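Local atomic coordinates of hydroxylase, putative (Mycobacterium tuberculosis, PDB entry 3AFF), a protein that probably hydroxylates the phenolic ring of the secosteroid 3-HSA to the catechol 3,4-DHSA during cholesterol breakdown, using reduced FMN and dioxygen as the oxygenase partner of a reductase. Residues L98-A103 and P203-L208; T151-P156 and G167-P172; G132-G137 and V197-V202; G48-L53 and S87-H92. One frame throughout, in Å; residues are numbered along the deposited sequence. Where two conformers were deposited one is given.

In the fold
Contacts 1, 2 and 3 all reach one mixed beta-sheet, whereas contact 4 lies within the N-terminal helical region, its centre about 9 Å from the centre of the chain and its touching residues all buried. Contact 2, a buried hairpin, sits between the other two sheet contacts: strand 162-172 pairs with strand 207-209 of contact 1, and Phe169 and Ile171 pack on Tyr133, Val135 and Val202 of contact 3. Antiparallel backbone ladders bind contacts 2 and 3, the first regular, the second broken by a beta bulge and lying farther out, with an amide-carboxylate pair at its exposed side. Contact 1, partly buried, relies on rings and a bridging water, and contact 4 on loosely touching apolar groups and another water.

Contact 1 (L98-A103 and P203-L208)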
# COMPACT_ATOMS: atom_id res chain seq x y z
N LEU A 98 35.84 24.63 -27.35
CA LEU A 98 34.65 25.42 -27.69
C LEU A 98 35.00 26.93 -27.71
O LEU A 98 34.24 27.74 -28.19
CB LEU A 98 33.55 25.20 -26.65
CG LEU A 98 33.15 23.72 -26.37
CD1 LEU A 98 32.22 23.63 -25.16
CD2 LEU A 98 32.46 23.08 -27.63
N PHE A 99 36.17 27.28 -27.22
CA PHE A 99 36.67 28.69 -27.30
C PHE A 99 36.99 29.07 -28.76
O PHE A 99 37.21 28.21 -29.63
CB PHE A 99 37.91 28.83 -26.41
CG PHE A 99 37.56 29.22 -24.98
CD1 PHE A 99 37.80 30.50 -24.53
CD2 PHE A 99 36.93 28.30 -24.14
CE1 PHE A 99 37.47 30.87 -23.23
CE2 PHE A 99 36.58 28.66 -22.80
CZ PHE A 99 36.83 29.94 -22.36
N ASP A 100 37.04 30.35 -29.07
CA ASP A 100 37.31 30.56 -30.45
C ASP A 100 38.78 30.22 -30.84
O ASP A 100 39.67 30.06 -30.03
CB ASP A 100 36.66 31.83 -30.98
CG ASP A 100 37.40 33.05 -30.62
OD1 ASP A 100 38.60 32.92 -30.40
OD2 ASP A 100 36.75 34.13 -30.57
N GLN A 101 38.96 29.92 -32.12
CA GLN A 101 40.23 29.39 -32.62
C GLN A 101 41.43 30.23 -32.12
O GLN A 101 42.49 29.70 -31.78
CB GLN A 101 40.15 29.42 -34.15
CG GLN A 101 41.38 28.87 -34.89
CD GLN A 101 41.62 27.40 -34.63
OE1 GLN A 101 40.67 26.66 -34.36
NE2 GLN A 101 42.88 26.95 -34.74
N ARG A 102 41.26 31.56 -32.05
CA ARG A 102 42.40 32.38 -31.56
C ARG A 102 42.85 32.04 -30.12
O ARG A 102 44.04 32.09 -29.80
CB ARG A 102 42.08 33.86 -31.71
CG ARG A 102 43.25 34.78 -31.38
CD ARG A 102 43.12 36.23 -32.04
NE ARG A 102 41.85 36.92 -31.77
CZ ARG A 102 40.92 37.10 -32.71
NH1 ARG A 102 41.18 36.63 -33.96
NH2 ARG A 102 39.76 37.70 -32.41
N ALA A 103 41.88 31.73 -29.24
CA ALA A 103 42.20 31.36 -27.87
C ALA A 103 42.93 30.02 -27.86
O ALA A 103 43.92 29.85 -27.12
CB ALA A 103 40.92 31.26 -27.05
N PRO A 203 41.21 39.61 -23.26
CA PRO A 203 40.53 40.01 -24.49
C PRO A 203 39.22 39.21 -24.78
O PRO A 203 39.03 38.12 -24.24
CB PRO A 203 41.62 39.79 -25.56
CG PRO A 203 42.49 38.62 -25.01
CD PRO A 203 42.47 38.89 -23.49
N ARG A 204 38.33 39.75 -25.61
CA ARG A 204 37.06 39.07 -25.90
C ARG A 204 37.11 37.61 -26.38
O ARG A 204 36.20 36.81 -26.07
CB ARG A 204 36.15 39.93 -26.80
CG ARG A 204 35.53 41.13 -25.99
CD ARG A 204 34.39 41.76 -26.67
NE ARG A 204 34.77 42.37 -27.96
CZ ARG A 204 35.10 43.66 -28.07
NH1 ARG A 204 35.10 44.43 -26.99
NH2 ARG A 204 35.39 44.16 -29.24
N HIS A 205 38.16 37.25 -27.10
CA HIS A 205 38.27 35.92 -27.62
C HIS A 205 38.66 34.96 -26.51
O HIS A 205 38.63 33.74 -26.72
CB HIS A 205 39.23 35.80 -28.84
CG HIS A 205 40.65 36.18 -28.53
ND1 HIS A 205 41.07 37.50 -28.47
CD2 HIS A 205 41.71 35.43 -28.18
CE1 HIS A 205 42.34 37.54 -28.13
NE2 HIS A 205 42.75 36.30 -27.93
N ARG A 206 39.02 35.50 -25.32
CA ARG A 206 39.30 34.61 -24.21
C ARG A 206 38.24 34.62 -23.10
O ARG A 206 38.52 34.32 -21.97
CB ARG A 206 40.72 34.83 -23.69
CG ARG A 206 41.82 34.28 -24.60
CD ARG A 206 43.15 34.04 -23.88
NE ARG A 206 44.03 35.21 -24.00
CZ ARG A 206 44.40 36.02 -23.00
NH1 ARG A 206 43.98 35.80 -21.74
NH2 ARG A 206 45.18 37.09 -23.25
N PHE A 207 37.02 34.92 -23.46
CA PHE A 207 35.87 34.68 -22.62
C PHE A 207 34.91 33.84 -23.43
O PHE A 207 34.67 34.20 -24.58
CB PHE A 207 35.13 35.99 -22.34
CG PHE A 207 33.76 35.82 -21.69
CD1 PHE A 207 33.66 35.50 -20.32
CD2 PHE A 207 32.60 36.10 -22.40
CE1 PHE A 207 32.42 35.36 -19.68
CE2 PHE A 207 31.33 35.96 -21.77
CZ PHE A 207 31.26 35.62 -20.40
N LEU A 208 34.26 32.84 -22.80
CA LEU A 208 33.26 32.05 -23.49
C LEU A 208 32.02 31.98 -22.57
O LEU A 208 32.13 31.51 -21.42
CB LEU A 208 33.77 30.63 -23.81
CG LEU A 208 32.69 29.68 -24.35
CD1 LEU A 208 32.19 30.19 -25.68
CD2 LEU A 208 33.19 28.25 -24.48
O HOH W 1 36.34 32.19 -27.20
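Phe99 lays one ring face against Leu208, whose CB stands 3.6 Å from the ring centroid and only 17° off the normal. This is the tight, buried end: Leu208 CD2 also reaches Leu98 CB at 3.8 Å, and Phe152 and Leu170 border the same phenyl ring. Toward solvent the packing changes character. The His205 ring carries Arg102 on one face, with Arg102 CG 3.9 Å from the imidazole centroid and the guanidinium turned 73° from the ring plane. Arg102 gets there because its CG lies anti to the backbone N (chi1 -173°) and the chain then bends at chi3, bringing NE back over the imidazole. His205 NE2 is hydrogen-bonded to Glu106, which also takes a salt bridge from Arg206, so that the imidazole is fixed from helix 101-108 as well. Between the two regions, a water accepts from Asp100 N at 2.7 Å and donates to His205 O at 2.8 Å, joining the backbones where they do not meet directly. The arrangement docks a helix N-terminus, with Asp100 at the N-cap position, onto the edge of the beta domain in an acyl-CoA dehydrogenase-like fold.

Contact 2 (T151-P156 and G167-P172)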
# COMPACT_ATOMS: atom_id res chain seq x y z
N THR A 151 44.42 28.96 -17.00
CA THR A 151 43.28 28.58 -16.19
C THR A 151 42.01 29.18 -16.74
O THR A 151 42.02 30.28 -17.30
CB THR A 151 43.46 29.01 -14.68
OG1 THR A 151 42.59 28.23 -13.90
CG2 THR A 151 43.18 30.58 -14.43
N PHE A 152 40.90 28.49 -16.49
CA PHE A 152 39.56 29.13 -16.55
C PHE A 152 39.12 29.66 -15.20
O PHE A 152 39.36 29.02 -14.20
CB PHE A 152 38.49 28.13 -16.99
CG PHE A 152 38.75 27.47 -18.34
CD1 PHE A 152 38.95 28.25 -19.49
CD2 PHE A 152 38.75 26.09 -18.45
CE1 PHE A 152 39.12 27.65 -20.77
CE2 PHE A 152 38.96 25.48 -19.75
CZ PHE A 152 39.12 26.27 -20.87
N VAL A 153 38.45 30.80 -15.16
CA VAL A 153 37.83 31.26 -13.91
C VAL A 153 36.44 31.68 -14.36
O VAL A 153 36.28 32.27 -15.44
CB VAL A 153 38.59 32.50 -13.22
CG1 VAL A 153 39.86 32.02 -12.58
CG2 VAL A 153 38.84 33.62 -14.22
N GLY A 154 35.45 31.36 -13.55
CA GLY A 154 34.10 31.70 -13.86
C GLY A 154 33.56 32.93 -13.15
O GLY A 154 33.96 33.23 -12.05
N GLY A 155 32.61 33.60 -13.80
CA GLY A 155 31.97 34.75 -13.24
C GLY A 155 31.17 35.49 -14.26
O GLY A 155 31.20 35.17 -15.47
N PRO A 156 30.43 36.53 -13.80
CA PRO A 156 29.63 37.34 -14.68
C PRO A 156 30.54 38.36 -15.39
O PRO A 156 31.60 38.65 -14.89
CB PRO A 156 28.66 38.05 -13.74
CG PRO A 156 29.39 38.09 -12.38
CD PRO A 156 30.37 36.95 -12.39
N GLY A 167 30.21 33.40 -17.76
CA GLY A 167 30.98 32.41 -18.50
C GLY A 167 32.31 32.18 -17.89
O GLY A 167 32.46 32.32 -16.71
N SER A 168 33.28 31.77 -18.72
CA SER A 168 34.64 31.48 -18.26
C SER A 168 35.63 32.38 -19.02
O SER A 168 35.55 32.54 -20.26
CB SER A 168 35.04 30.00 -18.51
OG SER A 168 33.93 29.10 -18.36
N PHE A 169 36.57 32.92 -18.24
CA PHE A 169 37.67 33.73 -18.69
C PHE A 169 38.86 32.84 -18.67
O PHE A 169 39.13 32.16 -17.66
CB PHE A 169 37.89 34.95 -17.71
CG PHE A 169 36.70 35.84 -17.60
CD1 PHE A 169 36.53 36.90 -18.45
CD2 PHE A 169 35.73 35.58 -16.61
CE1 PHE A 169 35.41 37.76 -18.35
CE2 PHE A 169 34.58 36.40 -16.51
CZ PHE A 169 34.43 37.53 -17.36
N LEU A 170 39.58 32.81 -19.79
CA LEU A 170 40.83 32.02 -19.95
C LEU A 170 42.06 32.89 -19.72
O LEU A 170 42.22 33.90 -20.39
CB LEU A 170 40.91 31.44 -21.39
CG LEU A 170 42.16 30.66 -21.81
CD1 LEU A 170 42.37 29.36 -20.92
CD2 LEU A 170 41.94 30.34 -23.22
N ILE A 171 42.94 32.53 -18.80
CA ILE A 171 43.95 33.53 -18.37
C ILE A 171 45.24 32.76 -18.24
O ILE A 171 45.20 31.64 -17.69
CB ILE A 171 43.58 34.14 -17.00
CG1 ILE A 171 42.30 34.97 -17.11
CG2 ILE A 171 44.66 35.03 -16.49
CD1 ILE A 171 41.90 35.71 -15.80
N PRO A 172 46.36 33.33 -18.73
CA PRO A 172 47.65 32.63 -18.61
C PRO A 172 48.29 32.72 -17.21
O PRO A 172 48.05 33.67 -16.48
CB PRO A 172 48.54 33.31 -19.66
CG PRO A 172 47.98 34.69 -19.77
CD PRO A 172 46.48 34.58 -19.51
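Phe152 and Leu170 face each other across a beta hairpin of the central beta domain, as a non-hydrogen-bonded antiparallel pair. Leu170 CD1 touches Phe152 CE1 at 3.7 Å, the leucine crossing the phenyl ring at a slant. Phe152 CG sits beside its own backbone N (chi1 -58°), while in Leu170 chi1 of 176° sets CG beside the carbonyl carbon, and the turn at chi2 then brings CD1 to the phenyl ring. Tyr120, an FMN-binding residue by similarity, lies against Phe152, and helix 80-96 packs on this face through His95 and Leu96.

Val153, Phe169 and Ile171 point to the other face of the sheet. Val153 stands at about a right angle to Phe169, with Val153 CG2 3.9 Å from Phe169 CB, and the same methyl meets Ile171 CD1 at 4.0 Å. The Phe169 ring reaches along the partner strand, presenting its edge to Val153 O and Pro156 O; Tyr133 meets this ring edge-to-face, and the Phe207 ring also packs on it. Thr151 shares this side, its hydroxyl hydrogen-bonded to Ser117.

Six backbone bonds hold the register, in reciprocal pairs at Thr151-Ile171, Val153-Phe169 and Gly155-Gly167. Between the rungs, CA-H groups add contacts to the same carbonyls. Phe169 N gives Val153 O a bond of 2.9 Å at 174°, nearly straight and in the carbonyl plane.

Contact 3 (G132-G137 and V197-V202)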
# COMPACT_ATOMS: atom_id res chain seq x y z
N GLY A 132 37.92 44.11 -24.33
CA GLY A 132 37.78 42.93 -23.42
C GLY A 132 37.29 43.29 -22.02
O GLY A 132 36.32 44.02 -21.86
N TYR A 133 37.96 42.76 -21.01
CA TYR A 133 37.43 42.74 -19.63
C TYR A 133 38.59 42.95 -18.72
O TYR A 133 39.69 42.52 -19.03
CB TYR A 133 36.85 41.36 -19.28
CG TYR A 133 35.90 40.90 -20.33
CD1 TYR A 133 34.59 41.39 -20.36
CD2 TYR A 133 36.30 39.98 -21.31
CE1 TYR A 133 33.69 41.00 -21.35
CE2 TYR A 133 35.37 39.55 -22.34
CZ TYR A 133 34.11 40.07 -22.34
OH TYR A 133 33.22 39.70 -23.32
N LEU A 134 38.33 43.64 -17.62
CA LEU A 134 39.25 43.71 -16.53
C LEU A 134 38.70 42.72 -15.48
O LEU A 134 37.57 42.88 -14.99
CB LEU A 134 39.34 45.17 -16.01
CG LEU A 134 40.51 45.45 -15.04
CD1 LEU A 134 41.90 45.37 -15.75
CD2 LEU A 134 40.31 46.84 -14.48
N VAL A 135 39.52 41.72 -15.14
CA VAL A 135 39.09 40.61 -14.28
C VAL A 135 39.76 40.69 -12.90
O VAL A 135 40.95 41.02 -12.79
CB VAL A 135 39.31 39.22 -14.93
CG1 VAL A 135 38.93 38.06 -13.92
CG2 VAL A 135 38.44 39.08 -16.26
N ASN A 136 38.95 40.43 -11.88
CA ASN A 136 39.38 40.49 -10.49
C ASN A 136 38.69 39.40 -9.75
O ASN A 136 37.50 39.20 -9.94
CB ASN A 136 39.05 41.85 -9.85
CG ASN A 136 40.10 42.90 -10.16
OD1 ASN A 136 41.24 42.83 -9.68
ND2 ASN A 136 39.76 43.83 -11.03
N GLY A 137 39.41 38.72 -8.87
CA GLY A 137 38.75 37.76 -8.02
C GLY A 137 39.71 36.84 -7.34
O GLY A 137 40.91 36.97 -7.53
N VAL A 197 43.60 36.85 -8.87
CA VAL A 197 43.65 37.52 -10.15
C VAL A 197 43.38 38.98 -9.80
O VAL A 197 42.38 39.27 -9.19
CB VAL A 197 42.53 36.95 -11.13
CG1 VAL A 197 42.51 37.66 -12.42
CG2 VAL A 197 42.71 35.40 -11.34
N LYS A 198 44.28 39.89 -10.18
CA LYS A 198 44.11 41.33 -9.88
C LYS A 198 44.30 42.17 -11.12
O LYS A 198 45.40 42.19 -11.70
CB LYS A 198 45.10 41.83 -8.82
CG LYS A 198 45.68 40.78 -7.93
CD LYS A 198 46.02 41.29 -6.47
CE LYS A 198 46.81 40.19 -5.67
NZ LYS A 198 47.93 39.45 -6.47
N ASP A 199 43.24 42.87 -11.51
CA ASP A 199 43.27 43.85 -12.60
C ASP A 199 43.90 43.26 -13.86
O ASP A 199 44.81 43.87 -14.44
CB ASP A 199 44.02 45.14 -12.21
CG ASP A 199 43.22 46.03 -11.29
OD1 ASP A 199 41.99 45.90 -11.26
OD2 ASP A 199 43.83 46.89 -10.58
N VAL A 200 43.42 42.08 -14.27
CA VAL A 200 43.95 41.41 -15.46
C VAL A 200 43.08 41.68 -16.69
O VAL A 200 41.84 41.38 -16.69
CB VAL A 200 44.11 39.86 -15.22
CG1 VAL A 200 44.51 39.17 -16.48
CG2 VAL A 200 45.16 39.61 -14.11
N PHE A 201 43.71 42.23 -17.74
CA PHE A 201 43.05 42.43 -19.02
C PHE A 201 42.89 41.08 -19.76
O PHE A 201 43.87 40.35 -19.98
CB PHE A 201 43.80 43.46 -19.91
CG PHE A 201 43.15 43.61 -21.24
CD1 PHE A 201 41.94 44.22 -21.33
CD2 PHE A 201 43.72 43.03 -22.37
CE1 PHE A 201 41.28 44.31 -22.53
CE2 PHE A 201 43.07 43.10 -23.55
CZ PHE A 201 41.84 43.79 -23.66
N VAL A 202 41.63 40.73 -20.08
CA VAL A 202 41.31 39.51 -20.85
C VAL A 202 40.64 39.95 -22.11
O VAL A 202 39.60 40.59 -22.08
CB VAL A 202 40.43 38.47 -20.02
CG1 VAL A 202 40.22 37.21 -20.82
CG2 VAL A 202 41.17 38.09 -18.71
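Asn136 and Asp199 exchange two hydrogen bonds at the exposed side of this strand pair. Asn136 OD1 accepts from Asp199 N at 2.7 Å, although the donor stands 48° out of the carbonyl plane and misses the lone pairs. In return, Asn136 ND2 donates to Asp199 OD1 at 3.1 Å, on the anti side and somewhat out of the carboxylate plane, though within the amide's own plane; amide and carboxylate planes are 81° apart. With CG beside the backbone N (chi1 -83°), Asn136 reaches across to the corner at Asp199; it also packs on Asp160 of a second subunit.

On either side of that corner the backbone donors and acceptors pair regularly. Tyr133 and Val202 bond reciprocally, as do Gly137 and Val197. Val135 N donates to Val200 O at 2.8 Å, and Val200 N returns a bond to Val135 O. Asp199 N also comes within 3.2 Å of Val135 O, but at a poor angle; its N-H is directed to Asn136 OD1 instead. Val135 packs between two valines: its CG1 meets Val197 CG1 at 3.9 Å, and its CG2 meets Val202 CG2 at 3.8 Å, with Phe169 against Val135 and Ile171 against Val197, Val200 and Val202.

Asp199 and Val200 thus both oppose Val135, and Asp199 has positive phi: a G1 beta bulge, where the antiparallel ladder shifts register by one residue.

Contact 4 (G48-L53 and S87-H92); sequences GFFTLL and SIVGVH
Phe50 reaches the helix with the rim of its ring: CE1 lies 4.0 Å from Val89 CG1, and CD1 meets Gly90 CA at 4.2 Å, edge-on and near the ring plane. Its CG sits beside the backbone N (chi1 -59°), a turn that carries the ring toward residues 87-92. Phe49 CD2 lies over one face of this ring, 3.7 Å above the plane, and the two aromatics come to Gly90 together, Phe49 CE2 being 4.3 Å from Gly90 CA. The absence of a side chain at Gly90 lets Phe49 come up to the helix backbone, with Phe50 beside it. Outside the pair, Phe68 packs against Phe49, while Arg115 makes a cation-pi contact with Phe50.

Residues 48-53 form the turn that leaves helix 38-47 through a Schellman motif at Gly48 and lies against helix 80-96, within the N-terminal helical domain of the acyl-CoA dehydrogenase type. Thr51 OG1 holds the start of the turn by donating to Gly48 O at 2.6 Å. Farther on, Leu53 CD1 approaches Val91 CA and, at 4.3 Å, Val91 CG2; these contacts are light.

The polar joint is a water held between the two segments. It donates to Phe50 O and to Gly90 O and accepts from Leu53 N, so that three backbone groups, two from the turn and one from the helix, are satisfied at one point. Phe50 O has a further partner in Asn93 ND2. Ser87, at the far end of the segment, turns its hydroxyl away to Thr240 O of helix 233-259.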
# COMPACT_ATOMS: atom_id res chain seq x y z
N GLY A 48 49.34 9.49 -23.53
CA GLY A 48 48.38 10.20 -24.36
C GLY A 48 47.05 10.53 -23.67
O GLY A 48 46.09 10.88 -24.35
N PHE A 49 46.99 10.43 -22.35
CA PHE A 49 45.71 10.64 -21.60
C PHE A 49 45.09 12.01 -21.87
O PHE A 49 43.88 12.12 -22.14
CB PHE A 49 45.87 10.43 -20.09
CG PHE A 49 44.67 10.89 -19.30
CD1 PHE A 49 43.55 10.05 -19.19
CD2 PHE A 49 44.60 12.21 -18.77
CE1 PHE A 49 42.39 10.49 -18.47
CE2 PHE A 49 43.44 12.64 -18.11
CZ PHE A 49 42.33 11.77 -17.95
N PHE A 50 45.91 13.08 -21.79
CA PHE A 50 45.39 14.46 -22.01
C PHE A 50 44.93 14.74 -23.43
O PHE A 50 44.09 15.65 -23.66
CB PHE A 50 46.37 15.51 -21.53
CG PHE A 50 46.69 15.39 -20.09
CD1 PHE A 50 45.72 15.72 -19.12
CD2 PHE A 50 47.89 14.88 -19.69
CE1 PHE A 50 46.00 15.60 -17.73
CE2 PHE A 50 48.19 14.75 -18.33
CZ PHE A 50 47.25 15.10 -17.36
N THR A 51 45.38 13.92 -24.38
CA THR A 51 44.90 14.05 -25.76
C THR A 51 43.49 13.54 -26.05
O THR A 51 42.93 13.84 -27.12
CB THR A 51 45.85 13.38 -26.82
OG1 THR A 51 45.74 11.94 -26.72
CG2 THR A 51 47.31 13.83 -26.57
N LEU A 52 42.91 12.79 -25.10
CA LEU A 52 41.71 12.00 -25.37
C LEU A 52 40.57 12.81 -25.91
O LEU A 52 39.94 12.43 -26.91
CB LEU A 52 41.24 11.28 -24.09
CG LEU A 52 41.97 9.96 -23.77
CD1 LEU A 52 41.77 9.48 -22.32
CD2 LEU A 52 41.67 8.82 -24.83
N LEU A 53 40.30 13.94 -25.25
CA LEU A 53 39.20 14.82 -25.61
C LEU A 53 39.64 16.09 -26.31
O LEU A 53 38.82 16.93 -26.66
CB LEU A 53 38.45 15.18 -24.32
CG LEU A 53 37.54 14.06 -23.76
CD1 LEU A 53 36.97 14.57 -22.44
CD2 LEU A 53 36.36 13.87 -24.75
N SER A 87 40.54 13.57 -14.47
CA SER A 87 39.27 13.88 -15.06
C SER A 87 39.12 15.41 -15.35
O SER A 87 38.73 15.78 -16.43
CB SER A 87 38.17 13.45 -14.11
OG SER A 87 36.90 13.45 -14.76
N ILE A 88 39.37 16.23 -14.33
CA ILE A 88 39.11 17.66 -14.36
C ILE A 88 40.08 18.35 -15.36
O ILE A 88 39.66 19.04 -16.25
CB ILE A 88 39.30 18.22 -12.94
CG1 ILE A 88 38.11 17.82 -12.10
CG2 ILE A 88 39.42 19.75 -13.01
CD1 ILE A 88 38.21 18.20 -10.61
N VAL A 89 41.37 18.12 -15.20
CA VAL A 89 42.36 18.66 -16.15
C VAL A 89 42.13 18.12 -17.58
O VAL A 89 42.18 18.90 -18.52
CB VAL A 89 43.82 18.56 -15.57
CG1 VAL A 89 44.92 19.26 -16.53
CG2 VAL A 89 43.84 19.22 -14.21
N GLY A 90 41.84 16.81 -17.79
CA GLY A 90 41.53 16.36 -19.17
C GLY A 90 40.31 16.90 -19.87
O GLY A 90 40.33 17.13 -21.07
N VAL A 91 39.21 17.10 -19.14
CA VAL A 91 37.99 17.59 -19.71
C VAL A 91 38.15 19.10 -20.02
O VAL A 91 37.44 19.67 -20.87
CB VAL A 91 36.77 17.30 -18.78
CG1 VAL A 91 36.64 18.36 -17.67
CG2 VAL A 91 35.51 17.40 -19.57
N HIS A 92 39.15 19.75 -19.47
CA HIS A 92 39.31 21.14 -19.89
C HIS A 92 39.82 21.27 -21.30
O HIS A 92 39.71 22.31 -21.89
CB HIS A 92 40.22 21.93 -18.92
CG HIS A 92 39.71 21.98 -17.51
ND1 HIS A 92 40.56 22.17 -16.45
CD2 HIS A 92 38.46 21.85 -16.99
CE1 HIS A 92 39.86 22.14 -15.32
NE2 HIS A 92 38.58 21.96 -15.63
O HOH W 2 41.42 15.17 -22.87